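Local coordinates for b11L5F_LGL (Synthetic construct, PDB 6CZG), which is a computationally redesigned de novo beta barrel, probably built to bind a small fluorogenic ligand and activate its fluorescence, at residues R6-L11 with D67-D72; W15-T20 with G109-Q114. One frame throughout, in Å; residues are numbered along the deposited sequence.

Contact 1 of 2, residues R6-L11 with D67-D72; sequences RAASLL and DTMDVD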
loop_
_atom_site.group_PDB
_atom_site.type_symbol
_atom_site.label_atom_id
_atom_site.label_comp_id
_atom_site.label_asym_id
_atom_site.label_seq_id
_atom_site.Cartn_x
_atom_site.Cartn_y
_atom_site.Cartn_z
ATOM N N ARG A 6 -3.362 13.756 8.504
ATOM C CA ARG A 6 -4.025 14.081 7.242
ATOM C C ARG A 6 -4.051 12.893 6.285
ATOM O O ARG A 6 -5.076 12.620 5.643
ATOM C CB ARG A 6 -3.323 15.274 6.590
ATOM C CG ARG A 6 -4.194 16.111 5.671
ATOM C CD ARG A 6 -3.642 17.525 5.559
ATOM N NE ARG A 6 -2.342 17.549 4.892
ATOM C CZ ARG A 6 -1.647 18.654 4.643
ATOM N NH1 ARG A 6 -2.126 19.837 5.004
ATOM N NH2 ARG A 6 -0.473 18.577 4.033
ATOM N N ALA A 7 -2.928 12.178 6.173
ATOM C CA ALA A 7 -2.855 11.032 5.272
ATOM C C ALA A 7 -3.920 9.996 5.604
ATOM O O ALA A 7 -4.587 9.469 4.704
ATOM C CB ALA A 7 -1.460 10.411 5.329
ATOM N N ALA A 8 -4.098 9.691 6.892
ATOM C CA ALA A 8 -5.138 8.746 7.288
ATOM C C ALA A 8 -6.528 9.272 6.957
ATOM O O ALA A 8 -7.442 8.484 6.692
ATOM C CB ALA A 8 -5.032 8.436 8.780
ATOM N N SER A 9 -6.709 10.596 6.970
ATOM C CA SER A 9 -8.002 11.165 6.607
ATOM C C SER A 9 -8.264 11.062 5.111
ATOM O O SER A 9 -9.422 10.953 4.693
ATOM C CB SER A 9 -8.085 12.622 7.059
ATOM O OG SER A 9 -8.591 12.719 8.379
ATOM N N LEU A 10 -7.212 11.090 4.290
ATOM C CA LEU A 10 -7.376 11.074 2.841
ATOM C C LEU A 10 -7.261 9.685 2.223
ATOM O O LEU A 10 -7.616 9.517 1.052
ATOM C CB LEU A 10 -6.347 12.003 2.185
ATOM C CG LEU A 10 -6.514 13.492 2.490
ATOM C CD1 LEU A 10 -5.479 14.312 1.737
ATOM C CD2 LEU A 10 -7.923 13.953 2.149
ATOM N N LEU A 11 -6.784 8.691 2.970
ATOM C CA LEU A 11 -6.542 7.354 2.433
ATOM C C LEU A 11 -7.771 6.471 2.185
ATOM O O LEU A 11 -7.727 5.659 1.251
ATOM C CB LEU A 11 -5.577 6.602 3.352
ATOM C CG LEU A 11 -4.099 6.737 2.977
ATOM C CD1 LEU A 11 -3.217 5.980 3.957
ATOM C CD2 LEU A 11 -3.862 6.260 1.550
ATOM N N ASP A 67 1.596 13.764 6.908
ATOM C CA ASP A 67 1.437 13.352 5.519
ATOM C C ASP A 67 2.092 12.014 5.195
ATOM O O ASP A 67 2.173 11.654 4.014
ATOM C CB ASP A 67 1.988 14.432 4.580
ATOM C CG ASP A 67 1.310 15.773 4.770
ATOM O OD1 ASP A 67 0.093 15.792 5.051
ATOM O OD2 ASP A 67 1.993 16.810 4.631
ATOM N N THR A 68 2.562 11.261 6.192
ATOM C CA THR A 68 3.189 9.970 5.933
ATOM C C THR A 68 2.636 8.906 6.869
ATOM O O THR A 68 2.315 9.177 8.032
ATOM C CB THR A 68 4.721 10.016 6.083
ATOM O OG1 THR A 68 5.064 10.254 7.453
ATOM C CG2 THR A 68 5.327 11.104 5.204
ATOM N N MET A 69 2.546 7.683 6.346
ATOM C CA MET A 69 2.056 6.527 7.080
ATOM C C MET A 69 3.068 5.393 6.998
ATOM O O MET A 69 3.822 5.279 6.028
ATOM C CB MET A 69 0.708 6.031 6.530
ATOM C CG MET A 69 -0.308 7.122 6.252
ATOM S SD MET A 69 -1.415 7.409 7.643
ATOM C CE MET A 69 -2.130 5.781 7.846
ATOM N N ASP A 70 3.075 4.551 8.030
ATOM C CA ASP A 70 3.837 3.311 8.016
ATOM C C ASP A 70 2.996 2.212 7.380
ATOM O O ASP A 70 1.774 2.180 7.548
ATOM C CB ASP A 70 4.252 2.909 9.432
ATOM C CG ASP A 70 5.623 3.435 9.810
ATOM O OD1 ASP A 70 6.542 3.360 8.967
ATOM N N VAL A 71 3.650 1.310 6.652
ATOM C CA VAL A 71 2.964 0.305 5.847
ATOM C C VAL A 71 3.466 -1.076 6.242
ATOM O O VAL A 71 4.674 -1.345 6.180
ATOM C CB VAL A 71 3.168 0.536 4.341
ATOM C CG1 VAL A 71 2.508 -0.576 3.538
ATOM C CG2 VAL A 71 2.619 1.888 3.940
ATOM N N ASP A 72 2.537 -1.952 6.624
ATOM C CA ASP A 72 2.832 -3.335 6.995
ATOM C C ASP A 72 1.756 -4.222 6.380
ATOM O O ASP A 72 0.599 -4.182 6.810
ATOM C CB ASP A 72 2.874 -3.500 8.515
ATOM C CG ASP A 72 3.453 -4.832 8.941
ATOM O OD1 ASP A 72 2.673 -5.794 9.106
ATOM O OD2 ASP A 72 4.686 -4.916 9.116
#
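Arg6 and Asp67 form the polar part of this contact, a salt bridge between side chains that run alongside each other and point the same way. OD1 of Asp67 takes the larger share, with Arg6 NE 3.0 Å from it and Arg6 NH2 also 3.0 Å away; NH2 reaches OD2 of the same carboxylate at 3.1 Å. The guanidinium and carboxylate planes lie only 15° apart, yet all three hydrogen bonds are weak because their N-H directions are bent well away from the acceptors. The arginine chain turns about CG-CD (chi3 66°), which brings NE and NH2 to the carboxylate.

The two segments join the short N-terminal helix 6-10 to the start of strand 68-75, where the helix lies across one end of the antiparallel barrel. The disulfide between Cys5 and Cys63 ties the chain just before the helix to the neighbouring strand 54-65.

The apolar part is centred on Met69, whose side chain rises toward the helix. Its CG is 3.6 Å from Ala7 CB, and the bend at chi2 (-93°) lays SD between Ala7 and Ala8, 3.9 Å from Ala8 CB, while a second bend at chi3 turns CE toward Ala8 and Leu11. Leu11 meets it tip to tip, Leu11 CD1 4.0 Å from Met69 CE. Phe95, on strand 94-101, also packs on Ala7 and Leu11.

Contact 2 of 2, residues W15-T20 with G109-Q114; sequences WQVTMT and GTLQRQ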
loop_
_atom_site.group_PDB
_atom_site.type_symbol
_atom_site.label_atom_id
_atom_site.label_comp_id
_atom_site.label_asym_id
_atom_site.label_seq_id
_atom_site.Cartn_x
_atom_site.Cartn_y
_atom_site.Cartn_z
ATOM N N TRP A 15 -7.453 2.598 -4.509
ATOM C CA TRP A 15 -6.347 3.216 -5.227
ATOM C C TRP A 15 -5.786 2.240 -6.250
ATOM O O TRP A 15 -5.557 1.067 -5.934
ATOM C CB TRP A 15 -5.237 3.652 -4.261
ATOM C CG TRP A 15 -5.700 4.595 -3.196
ATOM C CD1 TRP A 15 -6.398 4.279 -2.067
ATOM C CD2 TRP A 15 -5.492 6.011 -3.155
ATOM N NE1 TRP A 15 -6.641 5.411 -1.329
ATOM C CE2 TRP A 15 -6.095 6.488 -1.974
ATOM C CE3 TRP A 15 -4.855 6.922 -4.003
ATOM C CZ2 TRP A 15 -6.080 7.836 -1.622
ATOM C CZ3 TRP A 15 -4.843 8.260 -3.651
ATOM C CH2 TRP A 15 -5.453 8.704 -2.470
ATOM N N GLN A 16 -5.573 2.726 -7.472
ATOM C CA GLN A 16 -4.834 1.986 -8.488
ATOM C C GLN A 16 -3.341 2.120 -8.209
ATOM O O GLN A 16 -2.799 3.230 -8.221
ATOM C CB GLN A 16 -5.177 2.512 -9.882
ATOM C CG GLN A 16 -4.474 1.795 -11.029
ATOM C CD GLN A 16 -4.780 0.309 -11.088
ATOM O OE1 GLN A 16 -3.917 -0.499 -11.435
ATOM N NE2 GLN A 16 -6.015 -0.059 -10.761
ATOM N N VAL A 17 -2.679 0.993 -7.960
ATOM C CA VAL A 17 -1.304 0.969 -7.474
ATOM C C VAL A 17 -0.405 0.398 -8.562
ATOM O O VAL A 17 -0.712 -0.653 -9.143
ATOM C CB VAL A 17 -1.184 0.144 -6.182
ATOM C CG1 VAL A 17 0.270 0.052 -5.740
ATOM C CG2 VAL A 17 -2.061 0.735 -5.093
ATOM N N THR A 18 0.707 1.084 -8.828
ATOM C CA THR A 18 1.727 0.611 -9.756
ATOM C C THR A 18 3.056 0.513 -9.017
ATOM O O THR A 18 3.486 1.478 -8.378
ATOM C CB THR A 18 1.852 1.537 -10.967
ATOM O OG1 THR A 18 0.561 1.725 -11.561
ATOM C CG2 THR A 18 2.793 0.939 -12.002
ATOM N N MET A 19 3.698 -0.653 -9.104
ATOM C CA MET A 19 4.897 -0.957 -8.336
ATOM C C MET A 19 6.068 -1.333 -9.235
ATOM O O MET A 19 5.893 -1.916 -10.308
ATOM C CB MET A 19 4.641 -2.100 -7.350
ATOM C CG MET A 19 3.629 -1.776 -6.266
ATOM S SD MET A 19 4.360 -0.824 -4.924
ATOM C CE MET A 19 3.111 -1.003 -3.654
ATOM N N THR A 20 7.268 -1.003 -8.756
ATOM C CA THR A 20 8.529 -1.319 -9.413
ATOM C C THR A 20 9.549 -1.729 -8.363
ATOM O O THR A 20 9.664 -1.080 -7.319
ATOM C CB THR A 20 9.062 -0.131 -10.219
ATOM O OG1 THR A 20 8.002 0.458 -10.986
ATOM C CG2 THR A 20 10.191 -0.588 -11.149
ATOM N N GLY A 109 6.364 2.738 -5.521
ATOM C CA GLY A 109 5.049 2.605 -6.121
ATOM C C GLY A 109 4.285 3.909 -6.089
ATOM O O GLY A 109 4.643 4.856 -5.386
ATOM N N THR A 110 3.214 3.942 -6.878
ATOM C CA THR A 110 2.320 5.087 -6.944
ATOM C C THR A 110 0.886 4.624 -6.740
ATOM O O THR A 110 0.456 3.616 -7.318
ATOM C CB THR A 110 2.444 5.832 -8.279
ATOM O OG1 THR A 110 3.778 6.330 -8.428
ATOM C CG2 THR A 110 1.467 7.000 -8.341
ATOM N N LEU A 111 0.160 5.368 -5.906
ATOM C CA LEU A 111 -1.249 5.134 -5.614
ATOM C C LEU A 111 -2.053 6.274 -6.228
ATOM O O LEU A 111 -1.921 7.430 -5.810
ATOM C CB LEU A 111 -1.487 5.053 -4.108
ATOM C CG LEU A 111 -1.189 3.731 -3.397
ATOM C CD1 LEU A 111 0.309 3.516 -3.233
ATOM C CD2 LEU A 111 -1.893 3.677 -2.049
ATOM N N GLN A 112 -2.881 5.949 -7.215
ATOM C CA GLN A 112 -3.715 6.922 -7.905
ATOM C C GLN A 112 -5.164 6.708 -7.493
ATOM O O GLN A 112 -5.683 5.595 -7.607
ATOM C CB GLN A 112 -3.563 6.794 -9.423
ATOM C CG GLN A 112 -4.253 7.892 -10.214
ATOM C CD GLN A 112 -3.671 9.263 -9.933
ATOM O OE1 GLN A 112 -2.454 9.445 -9.929
ATOM N NE2 GLN A 112 -4.542 10.239 -9.698
ATOM N N ARG A 113 -5.806 7.772 -7.014
ATOM C CA ARG A 113 -7.166 7.665 -6.500
ATOM C C ARG A 113 -8.110 7.096 -7.550
ATOM O O ARG A 113 -8.170 7.584 -8.683
ATOM C CB ARG A 113 -7.661 9.036 -6.033
ATOM C CG ARG A 113 -9.176 9.164 -5.953
ATOM C CD ARG A 113 -9.754 8.317 -4.831
ATOM N NE ARG A 113 -9.512 8.903 -3.516
ATOM C CZ ARG A 113 -9.749 8.278 -2.368
ATOM N NH1 ARG A 113 -10.235 7.044 -2.371
ATOM N NH2 ARG A 113 -9.501 8.885 -1.216
ATOM N N GLN A 114 -8.848 6.055 -7.170
ATOM C CA GLN A 114 -9.880 5.467 -8.014
ATOM C C GLN A 114 -11.223 5.717 -7.341
ATOM O O GLN A 114 -11.500 5.167 -6.270
ATOM C CB GLN A 114 -9.637 3.975 -8.232
ATOM C CG GLN A 114 -10.859 3.213 -8.729
ATOM C CD GLN A 114 -11.037 3.311 -10.233
ATOM O OE1 GLN A 114 -10.102 3.075 -10.998
ATOM N NE2 GLN A 114 -12.243 3.664 -10.664
HETATM O O HOH W 1 -8.149 1.128 -10.257
#
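Gln112 O is approached by two groups of the facing strand: Gln16 N donates a hydrogen bond of 2.9 Å, and Trp15 CA adds a CA-H...O contact at 3.4 Å. These are the first and last strands of the barrel, whose antiparallel pairing closes the cylinder. Hydrogen-bonded pairs Gln16-Gln112 and Thr18-Thr110 point their side chains to the outer face, and non-hydrogen-bonded pairs alternate. At Thr110 O, Thr18 N arrives in the carbonyl plane at 3.0 Å.

On the inner side, Trp15 and Arg113 are consistent with the tryptophan corner of lipocalin-like barrels. With Arg113 CG anti to the backbone N (chi1 159°) and the chain bent at chi2 and chi3, the guanidinium folds over one indole face, planes 32° apart and NH2 3.6 Å from Trp15 CZ2; Arg113 CB adds an off-centre CH-pi contact. Trp15 NE1 donates a hydrogen bond to Leu11 O, and Arg113 NH1 another to Pro12 O. With an alanine in place of Trp15, the Arg113 guanidinium is likely to lose its aromatic platform and Leu11 O its indole donor. Leu111 packs CB on Trp15 CE3 and CG 3.6 Å from Val17 CG2. Met19 SD rests 3.7 Å from Gly109 CA.

Overall arrangement
Both contacts reach the same eight-stranded barrel, with centres about 14 Å apart. Contact 1 packs a helix across a barrel end through a smaller interface, with a salt bridge of weak, bent hydrogen bonds on its exposed side and methionine packing inside. Contact 2 lies within the wall, where regular backbone hydrogen bonds do the holding; its side chains divide between a buried interior, with Trp15, Val17 and Leu111, and a more exposed outside. Arginine serves each differently, pairing with a carboxylate in the first and lying on an indole in the second. The two meet where helix 6-10 leads into strand 13-20: Leu10 O lies 3.0 Å from Arg113 NH2. Phe95 touches side chains of both.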